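Local coordinates for protein tryptophan decarboxylase 1 (Oryza sativa subsp. japonica, PDB 6KHO) that decarboxylates L-tryptophan to tryptamine, and 5-hydroxy-L-tryptophan to serotonin, with pyridoxal 5'-phosphate as cofactor, working as a homodimer, at residues P98-F103 with K470-H475; Y208-T213 with I234-E239; S274-D279 with F433-F438; I307-R312 with K400-I405. One frame throughout, in Å; residues are numbered along the deposited sequence.

Interaction 1: P98-F103 with K470-H475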
loop_
_atom_site.group_PDB
_atom_site.type_symbol
_atom_site.label_atom_id
_atom_site.label_comp_id
_atom_site.label_asym_id
_atom_site.label_seq_id
_atom_site.Cartn_x
_atom_site.Cartn_y
_atom_site.Cartn_z
ATOM N N PRO A 98 15.215 -9.641 -19.644
ATOM C CA PRO A 98 16.455 -10.291 -19.188
ATOM C C PRO A 98 17.669 -9.380 -19.251
ATOM O O PRO A 98 18.709 -9.730 -18.686
ATOM C CB PRO A 98 16.609 -11.484 -20.143
ATOM C CG PRO A 98 15.853 -11.101 -21.344
ATOM C CD PRO A 98 14.697 -10.251 -20.882
ATOM N N ASN A 99 17.565 -8.224 -19.900
ATOM C CA ASN A 99 18.656 -7.266 -20.008
ATOM C C ASN A 99 18.474 -6.059 -19.092
ATOM O O ASN A 99 19.188 -5.064 -19.242
ATOM C CB ASN A 99 18.805 -6.817 -21.472
ATOM C CG ASN A 99 19.167 -7.966 -22.395
ATOM O OD1 ASN A 99 19.905 -8.878 -21.998
ATOM N ND2 ASN A 99 18.632 -7.948 -23.626
ATOM N N PHE A 100 17.516 -6.113 -18.169
ATOM C CA PHE A 100 17.378 -5.098 -17.131
ATOM C C PHE A 100 18.383 -5.414 -16.028
ATOM O O PHE A 100 18.295 -6.472 -15.396
ATOM C CB PHE A 100 15.941 -5.096 -16.601
ATOM C CG PHE A 100 15.661 -4.047 -15.571
ATOM C CD1 PHE A 100 16.000 -4.251 -14.239
ATOM C CD2 PHE A 100 15.024 -2.869 -15.923
ATOM C CE1 PHE A 100 15.724 -3.285 -13.275
ATOM C CE2 PHE A 100 14.734 -1.906 -14.972
ATOM C CZ PHE A 100 15.101 -2.111 -13.638
ATOM N N PHE A 101 19.357 -4.520 -15.815
ATOM C CA PHE A 101 20.445 -4.753 -14.863
ATOM C C PHE A 101 20.510 -3.703 -13.757
ATOM O O PHE A 101 21.523 -3.628 -13.055
ATOM C CB PHE A 101 21.804 -4.791 -15.582
ATOM C CG PHE A 101 21.883 -5.782 -16.715
ATOM C CD1 PHE A 101 21.810 -7.146 -16.477
ATOM C CD2 PHE A 101 22.058 -5.347 -18.015
ATOM C CE1 PHE A 101 21.891 -8.057 -17.520
ATOM C CE2 PHE A 101 22.147 -6.260 -19.063
ATOM C CZ PHE A 101 22.069 -7.612 -18.811
ATOM N N ALA A 102 19.474 -2.887 -13.590
ATOM C CA ALA A 102 19.496 -1.736 -12.703
ATOM C C ALA A 102 18.841 -2.037 -11.349
ATOM O O ALA A 102 18.090 -3.005 -11.188
ATOM C CB ALA A 102 18.796 -0.554 -13.377
ATOM N N PHE A 103 19.147 -1.179 -10.368
ATOM C CA PHE A 103 18.517 -1.185 -9.036
ATOM C C PHE A 103 18.629 -2.593 -8.450
ATOM O O PHE A 103 19.744 -3.125 -8.361
ATOM C CB PHE A 103 17.108 -0.625 -9.190
ATOM C CG PHE A 103 17.066 0.660 -9.979
ATOM C CD1 PHE A 103 17.768 1.773 -9.542
ATOM C CD2 PHE A 103 16.360 0.748 -11.169
ATOM C CE1 PHE A 103 17.759 2.954 -10.272
ATOM C CE2 PHE A 103 16.341 1.930 -11.904
ATOM C CZ PHE A 103 17.041 3.031 -11.453
ATOM N N LYS A 470 19.968 -3.043 -25.481
ATOM C CA LYS A 470 20.288 -4.383 -25.013
ATOM C C LYS A 470 20.813 -4.383 -23.581
ATOM O O LYS A 470 21.367 -5.390 -23.125
ATOM C CB LYS A 470 21.298 -5.044 -25.956
ATOM C CG LYS A 470 20.800 -5.159 -27.411
ATOM C CD LYS A 470 20.405 -6.593 -27.769
ATOM C CE LYS A 470 18.987 -6.916 -27.318
ATOM N NZ LYS A 470 18.528 -8.270 -27.778
ATOM N N ALA A 471 20.648 -3.274 -22.869
ATOM C CA ALA A 471 21.029 -3.174 -21.469
ATOM C C ALA A 471 20.281 -2.012 -20.843
ATOM O O ALA A 471 19.860 -1.082 -21.535
ATOM C CB ALA A 471 22.539 -2.976 -21.298
ATOM N N TYR A 472 20.088 -2.099 -19.530
ATOM C CA TYR A 472 19.781 -0.939 -18.705
ATOM C C TYR A 472 20.709 -1.019 -17.506
ATOM O O TYR A 472 20.583 -1.926 -16.677
ATOM C CB TYR A 472 18.329 -0.908 -18.263
ATOM C CG TYR A 472 17.967 0.283 -17.404
ATOM C CD1 TYR A 472 18.768 1.429 -17.373
ATOM C CD2 TYR A 472 16.828 0.259 -16.608
ATOM C CE1 TYR A 472 18.429 2.519 -16.579
ATOM C CE2 TYR A 472 16.483 1.336 -15.821
ATOM C CZ TYR A 472 17.284 2.462 -15.806
ATOM O OH TYR A 472 16.928 3.529 -15.022
ATOM N N VAL A 473 21.654 -0.089 -17.441
ATOM C CA VAL A 473 22.638 -0.009 -16.375
ATOM C C VAL A 473 22.479 1.351 -15.717
ATOM O O VAL A 473 22.281 2.361 -16.403
ATOM C CB VAL A 473 24.068 -0.202 -16.922
ATOM C CG1 VAL A 473 25.100 -0.001 -15.833
ATOM C CG2 VAL A 473 24.205 -1.579 -17.531
ATOM N N ALA A 474 22.517 1.377 -14.391
ATOM C CA ALA A 474 22.505 2.642 -13.676
ATOM C C ALA A 474 23.682 2.662 -12.711
ATOM O O ALA A 474 24.344 1.647 -12.475
ATOM C CB ALA A 474 21.172 2.875 -12.958
ATOM N N HIS A 475 23.963 3.834 -12.165
ATOM C CA HIS A 475 25.233 4.040 -11.493
ATOM C C HIS A 475 25.021 4.351 -10.021
ATOM O O HIS A 475 23.898 4.530 -9.543
ATOM C CB HIS A 475 26.029 5.178 -12.149
ATOM C CG HIS A 475 25.562 6.542 -11.751
ATOM N ND1 HIS A 475 24.475 7.156 -12.334
ATOM C CD2 HIS A 475 26.023 7.407 -10.813
ATOM C CE1 HIS A 475 24.287 8.340 -11.780
ATOM N NE2 HIS A 475 25.216 8.518 -10.855
HETATM O O HOH W 1 19.269 -9.954 -25.822
HETATM O O HOH W 2 22.782 -0.918 -12.984
#

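Interaction 2: Y208-T213 with I234-E239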
loop_
_atom_site.group_PDB
_atom_site.type_symbol
_atom_site.label_atom_id
_atom_site.label_comp_id
_atom_site.label_asym_id
_atom_site.label_seq_id
_atom_site.Cartn_x
_atom_site.Cartn_y
_atom_site.Cartn_z
ATOM N N TYR A 208 19.670 7.119 14.352
ATOM C CA TYR A 208 20.984 6.795 13.803
ATOM C C TYR A 208 20.889 5.778 12.674
ATOM O O TYR A 208 20.183 4.771 12.784
ATOM C CB TYR A 208 21.918 6.225 14.887
ATOM C CG TYR A 208 21.945 7.088 16.117
ATOM C CD1 TYR A 208 20.936 6.995 17.069
ATOM C CD2 TYR A 208 22.965 8.020 16.321
ATOM C CE1 TYR A 208 20.927 7.800 18.181
ATOM C CE2 TYR A 208 22.967 8.835 17.448
ATOM C CZ TYR A 208 21.942 8.714 18.371
ATOM O OH TYR A 208 21.911 9.498 19.498
ATOM N N ALA A 209 21.645 6.023 11.605
ATOM C CA ALA A 209 21.837 5.028 10.567
ATOM C C ALA A 209 23.121 5.350 9.814
ATOM O O ALA A 209 23.568 6.498 9.794
ATOM C CB ALA A 209 20.639 4.994 9.611
ATOM N N ALA A 210 23.710 4.326 9.208
ATOM C CA ALA A 210 24.856 4.533 8.336
ATOM C C ALA A 210 24.477 5.383 7.126
ATOM O O ALA A 210 23.318 5.421 6.692
ATOM C CB ALA A 210 25.416 3.187 7.872
ATOM N N ASP A 211 25.475 6.066 6.560
ATOM C CA ASP A 211 25.191 6.858 5.374
ATOM C C ASP A 211 24.891 6.001 4.146
ATOM O O ASP A 211 24.531 6.559 3.110
ATOM C CB ASP A 211 26.343 7.828 5.073
ATOM C CG ASP A 211 27.659 7.129 4.790
ATOM O OD1 ASP A 211 27.687 5.888 4.665
ATOM O OD2 ASP A 211 28.692 7.839 4.702
ATOM N N GLN A 212 25.044 4.677 4.222
ATOM C CA GLN A 212 24.612 3.803 3.132
ATOM C C GLN A 212 23.141 3.409 3.244
ATOM O O GLN A 212 22.611 2.758 2.334
ATOM C CB GLN A 212 25.474 2.534 3.096
ATOM C CG GLN A 212 26.963 2.787 2.846
ATOM C CD GLN A 212 27.190 3.651 1.627
ATOM O OE1 GLN A 212 26.885 3.249 0.499
ATOM N NE2 GLN A 212 27.709 4.855 1.842
ATOM N N THR A 213 22.474 3.776 4.332
ATOM C CA THR A 213 21.077 3.411 4.514
ATOM C C THR A 213 20.219 4.080 3.449
ATOM O O THR A 213 20.472 5.221 3.054
ATOM C CB THR A 213 20.614 3.802 5.920
ATOM O OG1 THR A 213 21.409 3.101 6.884
ATOM C CG2 THR A 213 19.141 3.445 6.143
ATOM N N ILE A 234 25.629 8.319 9.828
ATOM C CA ILE A 234 26.990 8.021 10.279
ATOM C C ILE A 234 27.862 7.701 9.067
ATOM O O ILE A 234 27.501 6.817 8.267
ATOM C CB ILE A 234 26.981 6.867 11.275
ATOM C CG1 ILE A 234 26.185 7.282 12.514
ATOM C CG2 ILE A 234 28.403 6.468 11.656
ATOM C CD1 ILE A 234 26.233 6.280 13.616
ATOM N N PRO A 235 29.004 8.382 8.904
ATOM C CA PRO A 235 29.890 8.090 7.768
ATOM C C PRO A 235 30.451 6.677 7.818
ATOM O O PRO A 235 30.741 6.135 8.886
ATOM C CB PRO A 235 31.010 9.132 7.913
ATOM C CG PRO A 235 30.428 10.216 8.780
ATOM C CD PRO A 235 29.483 9.521 9.709
ATOM N N THR A 236 30.613 6.085 6.636
ATOM C CA THR A 236 31.259 4.791 6.468
ATOM C C THR A 236 32.380 4.930 5.448
ATOM O O THR A 236 32.409 5.869 4.647
ATOM C CB THR A 236 30.268 3.712 5.996
ATOM O OG1 THR A 236 29.933 3.945 4.621
ATOM C CG2 THR A 236 28.993 3.738 6.834
ATOM N N GLY A 237 33.301 3.976 5.458
ATOM C CA GLY A 237 34.403 4.051 4.524
ATOM C C GLY A 237 34.852 2.677 4.091
ATOM O O GLY A 237 34.346 1.653 4.558
ATOM N N ALA A 238 35.834 2.668 3.186
ATOM C CA ALA A 238 36.281 1.425 2.572
ATOM C C ALA A 238 36.892 0.470 3.581
ATOM O O ALA A 238 37.001 -0.731 3.302
ATOM C CB ALA A 238 37.290 1.721 1.460
ATOM N N GLU A 239 37.279 0.980 4.752
ATOM C CA GLU A 239 37.904 0.146 5.768
ATOM C C GLU A 239 36.951 -0.919 6.306
ATOM O O GLU A 239 37.408 -1.972 6.765
ATOM C CB GLU A 239 38.425 1.029 6.905
ATOM C CG GLU A 239 37.397 2.021 7.441
ATOM C CD GLU A 239 37.743 3.472 7.134
ATOM O OE1 GLU A 239 37.620 3.901 5.961
ATOM O OE2 GLU A 239 38.148 4.183 8.080
HETATM O O HOH W 3 30.602 6.816 2.443
#

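Interaction 3: S274-D279 with F433-F438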
loop_
_atom_site.group_PDB
_atom_site.type_symbol
_atom_site.label_atom_id
_atom_site.label_comp_id
_atom_site.label_asym_id
_atom_site.label_seq_id
_atom_site.Cartn_x
_atom_site.Cartn_y
_atom_site.Cartn_z
ATOM N N SER A 274 23.327 0.743 -2.512
ATOM C CA SER A 274 24.412 1.185 -3.383
ATOM C C SER A 274 25.356 0.037 -3.725
ATOM O O SER A 274 25.541 -0.302 -4.898
ATOM C CB SER A 274 25.180 2.336 -2.730
ATOM O OG SER A 274 26.269 2.715 -3.553
ATOM N N SER A 275 25.961 -0.585 -2.708
ATOM C CA SER A 275 27.040 -1.533 -2.945
ATOM C C SER A 275 26.882 -2.843 -2.180
ATOM O O SER A 275 27.847 -3.612 -2.098
ATOM C CB SER A 275 28.390 -0.883 -2.597
ATOM O OG SER A 275 28.547 -0.734 -1.195
ATOM N N ASN A 276 25.696 -3.126 -1.632
ATOM C CA ASN A 276 25.459 -4.347 -0.854
ATOM C C ASN A 276 26.433 -4.473 0.316
ATOM O O ASN A 276 26.943 -5.554 0.607
ATOM C CB ASN A 276 25.520 -5.593 -1.733
ATOM C CG ASN A 276 24.179 -5.929 -2.354
ATOM O OD1 ASN A 276 23.179 -5.244 -2.108
ATOM N ND2 ASN A 276 24.147 -6.988 -3.152
ATOM N N ALA A 277 26.690 -3.358 0.993
ATOM C CA ALA A 277 27.381 -3.435 2.269
ATOM C C ALA A 277 26.476 -4.114 3.298
ATOM O O ALA A 277 25.248 -4.142 3.158
ATOM C CB ALA A 277 27.791 -2.038 2.741
ATOM N N VAL A 278 27.092 -4.671 4.342
ATOM C CA VAL A 278 26.362 -5.398 5.380
ATOM C C VAL A 278 26.791 -4.875 6.741
ATOM O O VAL A 278 27.963 -5.003 7.111
ATOM C CB VAL A 278 26.595 -6.913 5.303
ATOM C CG1 VAL A 278 25.997 -7.584 6.530
ATOM C CG2 VAL A 278 25.983 -7.493 4.011
ATOM N N ASP A 279 25.849 -4.295 7.482
ATOM C CA ASP A 279 26.130 -3.822 8.834
ATOM C C ASP A 279 26.233 -5.012 9.792
ATOM O O ASP A 279 25.502 -5.995 9.640
ATOM C CB ASP A 279 25.030 -2.854 9.302
ATOM C CG ASP A 279 24.985 -1.546 8.489
ATOM O OD1 ASP A 279 25.959 -1.248 7.759
ATOM O OD2 ASP A 279 23.977 -0.800 8.591
ATOM N N PHE A 433 26.324 -10.693 -2.645
ATOM C CA PHE A 433 25.103 -11.339 -3.116
ATOM C C PHE A 433 25.095 -11.407 -4.637
ATOM O O PHE A 433 26.011 -11.992 -5.222
ATOM C CB PHE A 433 23.894 -10.601 -2.537
ATOM C CG PHE A 433 23.951 -10.484 -1.025
ATOM C CD1 PHE A 433 23.730 -11.599 -0.225
ATOM C CD2 PHE A 433 24.279 -9.284 -0.414
ATOM C CE1 PHE A 433 23.805 -11.506 1.161
ATOM C CE2 PHE A 433 24.356 -9.177 0.971
ATOM C CZ PHE A 433 24.120 -10.291 1.762
ATOM N N ALA A 434 24.088 -10.830 -5.300
ATOM C CA ALA A 434 23.995 -10.928 -6.755
ATOM C C ALA A 434 24.222 -9.586 -7.442
ATOM O O ALA A 434 23.856 -9.422 -8.613
ATOM C CB ALA A 434 22.649 -11.525 -7.176
ATOM N N LEU A 435 24.819 -8.625 -6.742
ATOM C CA LEU A 435 25.143 -7.320 -7.299
ATOM C C LEU A 435 26.658 -7.180 -7.384
ATOM O O LEU A 435 27.370 -7.444 -6.405
ATOM C CB LEU A 435 24.551 -6.192 -6.451
ATOM C CG LEU A 435 25.056 -4.762 -6.697
ATOM C CD1 LEU A 435 24.382 -4.138 -7.923
ATOM C CD2 LEU A 435 24.843 -3.899 -5.462
ATOM N N VAL A 436 27.145 -6.764 -8.552
ATOM C CA VAL A 436 28.565 -6.508 -8.777
ATOM C C VAL A 436 28.738 -5.021 -9.050
ATOM O O VAL A 436 28.060 -4.462 -9.920
ATOM C CB VAL A 436 29.115 -7.341 -9.948
ATOM C CG1 VAL A 436 30.545 -6.922 -10.265
ATOM C CG2 VAL A 436 29.044 -8.819 -9.634
ATOM N N CYS A 437 29.641 -4.380 -8.313
ATOM C CA CYS A 437 29.984 -2.986 -8.557
ATOM C C CYS A 437 31.341 -2.942 -9.254
ATOM O O CYS A 437 32.308 -3.538 -8.770
ATOM C CB CYS A 437 30.019 -2.184 -7.251
ATOM S SG CYS A 437 28.402 -1.896 -6.441
ATOM N N PHE A 438 31.406 -2.245 -10.387
ATOM C CA PHE A 438 32.605 -2.249 -11.213
ATOM C C PHE A 438 32.727 -0.902 -11.907
ATOM O O PHE A 438 31.763 -0.135 -11.986
ATOM C CB PHE A 438 32.583 -3.389 -12.244
ATOM C CG PHE A 438 31.660 -3.144 -13.410
ATOM C CD1 PHE A 438 30.281 -3.168 -13.244
ATOM C CD2 PHE A 438 32.169 -2.882 -14.670
ATOM C CE1 PHE A 438 29.430 -2.936 -14.315
ATOM C CE2 PHE A 438 31.321 -2.653 -15.748
ATOM C CZ PHE A 438 29.952 -2.678 -15.570
HETATM O O HOH W 4 28.544 -5.299 -4.832
#

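Interaction 4: I307-R312 with K400-I405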
loop_
_atom_site.group_PDB
_atom_site.type_symbol
_atom_site.label_atom_id
_atom_site.label_comp_id
_atom_site.label_asym_id
_atom_site.label_seq_id
_atom_site.Cartn_x
_atom_site.Cartn_y
_atom_site.Cartn_z
ATOM N N ILE A 307 17.596 -17.454 3.394
ATOM C CA ILE A 307 17.008 -18.784 3.433
ATOM C C ILE A 307 18.015 -19.863 3.066
ATOM O O ILE A 307 17.706 -21.054 3.195
ATOM C CB ILE A 307 15.778 -18.870 2.504
ATOM C CG1 ILE A 307 16.219 -18.861 1.036
ATOM C CG2 ILE A 307 14.805 -17.738 2.826
ATOM C CD1 ILE A 307 15.104 -19.173 0.030
ATOM N N CYS A 308 19.224 -19.471 2.608
ATOM C CA CYS A 308 20.333 -20.380 2.318
ATOM C C CYS A 308 21.332 -20.366 3.468
ATOM O O CYS A 308 21.704 -19.279 3.942
ATOM C CB CYS A 308 21.028 -19.977 1.023
ATOM S SG CYS A 308 19.948 -20.044 -0.432
ATOM N N PRO A 309 21.772 -21.538 3.940
ATOM C CA PRO A 309 22.671 -21.571 5.113
ATOM C C PRO A 309 23.952 -20.767 4.950
ATOM O O PRO A 309 24.442 -20.185 5.926
ATOM C CB PRO A 309 22.965 -23.071 5.268
ATOM C CG PRO A 309 21.746 -23.751 4.711
ATOM C CD PRO A 309 21.293 -22.880 3.560
ATOM N N GLU A 310 24.515 -20.713 3.746
ATOM C CA GLU A 310 25.773 -20.003 3.550
ATOM C C GLU A 310 25.624 -18.486 3.627
ATOM O O GLU A 310 26.641 -17.787 3.671
ATOM C CB GLU A 310 26.387 -20.401 2.208
ATOM C CG GLU A 310 25.638 -19.866 1.006
ATOM C CD GLU A 310 24.664 -20.876 0.410
ATOM O OE1 GLU A 310 24.396 -20.774 -0.810
ATOM O OE2 GLU A 310 24.168 -21.760 1.152
ATOM N N PHE A 311 24.398 -17.955 3.632
ATOM C CA PHE A 311 24.179 -16.523 3.790
ATOM C C PHE A 311 23.580 -16.157 5.138
ATOM O O PHE A 311 23.583 -14.973 5.497
ATOM C CB PHE A 311 23.264 -15.985 2.675
ATOM C CG PHE A 311 23.845 -16.131 1.298
ATOM C CD1 PHE A 311 24.867 -15.296 0.878
ATOM C CD2 PHE A 311 23.372 -17.104 0.427
ATOM C CE1 PHE A 311 25.409 -15.430 -0.383
ATOM C CE2 PHE A 311 23.917 -17.246 -0.832
ATOM C CZ PHE A 311 24.936 -16.408 -1.240
ATOM N N ARG A 312 23.074 -17.135 5.891
ATOM C CA ARG A 312 22.358 -16.837 7.124
ATOM C C ARG A 312 23.255 -16.184 8.178
ATOM O O ARG A 312 22.740 -15.568 9.120
ATOM C CB ARG A 312 21.712 -18.133 7.639
ATOM C CG ARG A 312 20.858 -18.021 8.900
ATOM C CD ARG A 312 19.915 -16.820 8.904
ATOM N NE ARG A 312 19.190 -16.770 10.172
ATOM C CZ ARG A 312 19.723 -16.374 11.327
ATOM N NH1 ARG A 312 20.991 -15.967 11.381
ATOM N NH2 ARG A 312 18.989 -16.387 12.433
ATOM N N LYS A 400 13.702 -25.310 -4.203
ATOM C CA LYS A 400 13.718 -24.497 -5.417
ATOM C C LYS A 400 13.970 -23.025 -5.107
ATOM O O LYS A 400 14.665 -22.337 -5.867
ATOM C CB LYS A 400 12.394 -24.646 -6.173
ATOM C CG LYS A 400 12.396 -25.685 -7.289
ATOM C CD LYS A 400 11.163 -25.507 -8.175
ATOM C CE LYS A 400 11.014 -26.622 -9.201
ATOM N NZ LYS A 400 10.793 -27.950 -8.559
ATOM N N LEU A 401 13.376 -22.508 -4.025
ATOM C CA LEU A 401 13.643 -21.123 -3.644
ATOM C C LEU A 401 15.123 -20.927 -3.320
ATOM O O LEU A 401 15.724 -19.910 -3.695
ATOM C CB LEU A 401 12.760 -20.709 -2.455
ATOM C CG LEU A 401 11.234 -20.713 -2.646
ATOM C CD1 LEU A 401 10.487 -20.245 -1.404
ATOM C CD2 LEU A 401 10.826 -19.875 -3.811
ATOM N N GLN A 402 15.735 -21.901 -2.638
ATOM C CA GLN A 402 17.169 -21.823 -2.376
ATOM C C GLN A 402 17.979 -21.870 -3.670
ATOM O O GLN A 402 18.946 -21.113 -3.836
ATOM C CB GLN A 402 17.597 -22.953 -1.440
ATOM C CG GLN A 402 17.065 -22.818 -0.016
ATOM C CD GLN A 402 17.433 -24.014 0.839
ATOM O OE1 GLN A 402 17.350 -25.155 0.381
ATOM N NE2 GLN A 402 17.848 -23.764 2.081
ATOM N N GLU A 403 17.617 -22.761 -4.596
ATOM C CA GLU A 403 18.387 -22.847 -5.837
ATOM C C GLU A 403 18.206 -21.597 -6.692
ATOM O O GLU A 403 19.114 -21.228 -7.441
ATOM C CB GLU A 403 18.014 -24.113 -6.612
ATOM C CG GLU A 403 18.885 -24.431 -7.850
ATOM C CD GLU A 403 20.374 -24.051 -7.705
ATOM O OE1 GLU A 403 21.027 -24.439 -6.702
ATOM O OE2 GLU A 403 20.899 -23.370 -8.615
ATOM N N HIS A 404 17.059 -20.917 -6.573
ATOM C CA HIS A 404 16.867 -19.633 -7.247
ATOM C C HIS A 404 17.841 -18.576 -6.718
ATOM O O HIS A 404 18.467 -17.855 -7.503
ATOM C CB HIS A 404 15.399 -19.191 -7.101
ATOM C CG HIS A 404 15.200 -17.709 -6.946
ATOM N ND1 HIS A 404 15.311 -16.826 -7.999
ATOM C CD2 HIS A 404 14.853 -16.963 -5.867
ATOM C CE1 HIS A 404 15.064 -15.600 -7.575
ATOM N NE2 HIS A 404 14.786 -15.654 -6.282
ATOM N N ILE A 405 18.002 -18.479 -5.394
ATOM C CA ILE A 405 19.022 -17.582 -4.837
ATOM C C ILE A 405 20.405 -17.955 -5.364
ATOM O O ILE A 405 21.158 -17.100 -5.847
ATOM C CB ILE A 405 19.000 -17.611 -3.296
ATOM C CG1 ILE A 405 17.663 -17.117 -2.731
ATOM C CG2 ILE A 405 20.193 -16.817 -2.718
ATOM C CD1 ILE A 405 17.340 -15.679 -3.062
#

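Interaction 1: P98-F103 with K470-H475
Tyr-472 carries this contact, reaching along the 98-103 loop with CG anti to its backbone N (chi1 -180°). That torsion lays the ring alongside Phe-100, both side chains pointing the same way. CG passes beneath the methyl of Ala-102, whose CB sits over one face of the tyrosine, 3.9 Å from the ring centroid, a CH-pi contact. CD2 comes to 3.4 Å from CE2 of Phe-100: the tyrosine turns its edge to the phenylalanine face in an offset edge-to-face pair, planes at 80°. CE2 shares the same two neighbours, and at the tip Tyr-472 OH lies 3.6 Å from Phe-103 CE2, which CZ also nears. Phe-100, Phe-103 and Tyr-472 form an aromatic cluster, and Phe-103 precedes the serotonin-binding Phe-104. The Tyr-472 backbone joins the two segments at a single bridge with Phe-100, its N bonded to Asn-99 O (3.1 Å) and its O receiving Phe-101 N (3.0 Å). A water links Asn-99 ND2 to Lys-470 NZ. The bridge lies where the loop between helices 77-88 and 110-122 meets the lead-in to strand 474-478, an outer strand of the antiparallel sheet; helix 495-513 packs on Phe-101 through Ala-501, and Phe-127 of the second subunit meets Phe-103 edge-to-face.

Interaction 2: Y208-T213 with I234-E239
Asp-211 turns its carboxylate onto Thr-236, and both side chains adopt the same kind of rotamer to do it. The Asp-211 CG stands between its backbone N and carbonyl carbon (chi1 61°), and Thr-236 OG1 is placed likewise (chi1 73°). OG1 donates to Asp-211 OD1 at 3.0 Å, on the syn lone pair, while Thr-236 N reaches OD2 at 3.2 Å from above the carboxylate plane. One residue thus occupies both oxygens. Gln-212, its chain bent at chi2 (-52°), folds NE2 back onto the same OD1 at 3.0 Å; the bond lies near the amide plane but meets the carboxylate from above. The other Thr-236 branch, CG2, rests on Ala-210 CB at 3.8 Å. Strands 205-210 and 231-234 finish in parallel pairing: Ile-234 N bonds Ala-209 O at 2.8 Å, and Ile-234 O takes Asp-211 N, the amide just beyond the strand. A type I turn from Ala-210 to Thr-213 then leads away toward His-214, which binds serotonin. OD1 is satisfied by two side-chain donors and OD2 by the Thr-236 amide and a water that also donates to Thr-236 O, consistent with an ionised Asp-211 tying the segments together just beyond strands 205-210 and 231-234.

Interaction 3: S274-D279 with F433-F438
In Leu-435, chi1 166° sends CG toward the 274-279 loop and chi2 80° turns the CD2 methyl onto it, while Cys-437 sets SG anti to its carbonyl carbon (chi1 -70°) and brings the sulfur against the same loop. Leu-435 CD2 lies 3.7 Å from Ser-274 O, and Cys-437 SG lies 3.6 Å from the same oxygen. The sulfur also packs on Ser-275, its closest carbon there being CA at 3.8 Å. Asn-276 is directed at the other segment and lays its side-chain amide between Leu-435 and the rim of Phe-433. Its plane stands 84° from that of the ring, and the CG carbon is 3.8 Å from Leu-435 CD2. Farther along the loop, Val-278 CG2 touches the edge of Phe-433 at CE2, 3.8 Å away. No direct hydrogen bond joins the segments. Instead a water lies 2.9 Å from Leu-435 O and, farther off, near Ser-275 O, between the two carbonyls, so apolar and sulfur contacts do most of the work. Ser-274 O is hydrogen-bonded to Arg-485 and Ser-274 OG to Thr-476. Asn-276 also packs against Phe-104, a serotonin-binding residue, which puts the contact beside the active site. The loop after strand 262-269 of the mixed sheet, just past Thr-273, lies against the start of strand 435-440 in the antiparallel sheet; strand 481-487 flanks Leu-435 and Cys-437, and Trp-331 of helix 328-331 packs on Phe-433.

Interaction 4: I307-R312 with K400-I405
Gln-402 NE2 donates to Ile-307 O at 2.9 Å, the sole hydrogen bond across the two segments. It is nearly straight, with 170° at the hydrogen, and the oxygen lies close to the amide plane of the glutamine, though the donor is tilted somewhat from the plane of the carbonyl. The glutamine starts with CG anti to its carbonyl carbon and stays extended beyond it (chi2 176°), reaching from the helix to the loop without a kink. The rest of the contact is apolar. Ile-307 sends CD1 out to Leu-401 CB, 3.7 Å away, the two side chains nearly perpendicular, and the same methyl also lies near CG1 of Ile-405. The Cys-308 sulfur settles against the helix itself: SG is 3.9 Å from Ile-405 CB and equally near Gln-402 CB. Phe-311 and Ile-405 run antiparallel past one another, with Phe-311 CE2 at 4.2 Å from Ile-405 CG2. Just beyond the helix segment, Arg-406 forms a salt bridge with Glu-310, adding a charged link to the same loop. The loop between strands 294-298 and 323-326 is thereby fastened to the long helix 386-420, and Met-149 of helix 133-149 packs on both Ile-307 and Leu-401. Chemically, one hydrogen bond from a side-chain amide satisfies a main-chain carbonyl and probably helps to fix how the loop sits on the helix, while methyl groups and a thiol make up most of the remaining contact.

Interactions 1 and 3 are the buried pair, and both reach the antiparallel sheet, at strands 474-478 and 435-440; their centres are about 15 Å apart. The first mixes aromatic packing with a backbone bridge, whereas the second relies on apolar and sulfur contacts with one water. Interactions 2 and 4 are partly buried. Interaction 2, a carboxylate network at the edge of the mixed sheet, is the most polar, with four hydrogen bonds across it; interaction 4 is mainly apolar, with one hydrogen bond from a side-chain amide on a helix. Interaction 3 joins them, since Ser-274 CB packs on Gln-212 OE1 (3.8 Å) and Phe-433 CE1 on Phe-311 CD1 (3.9 Å).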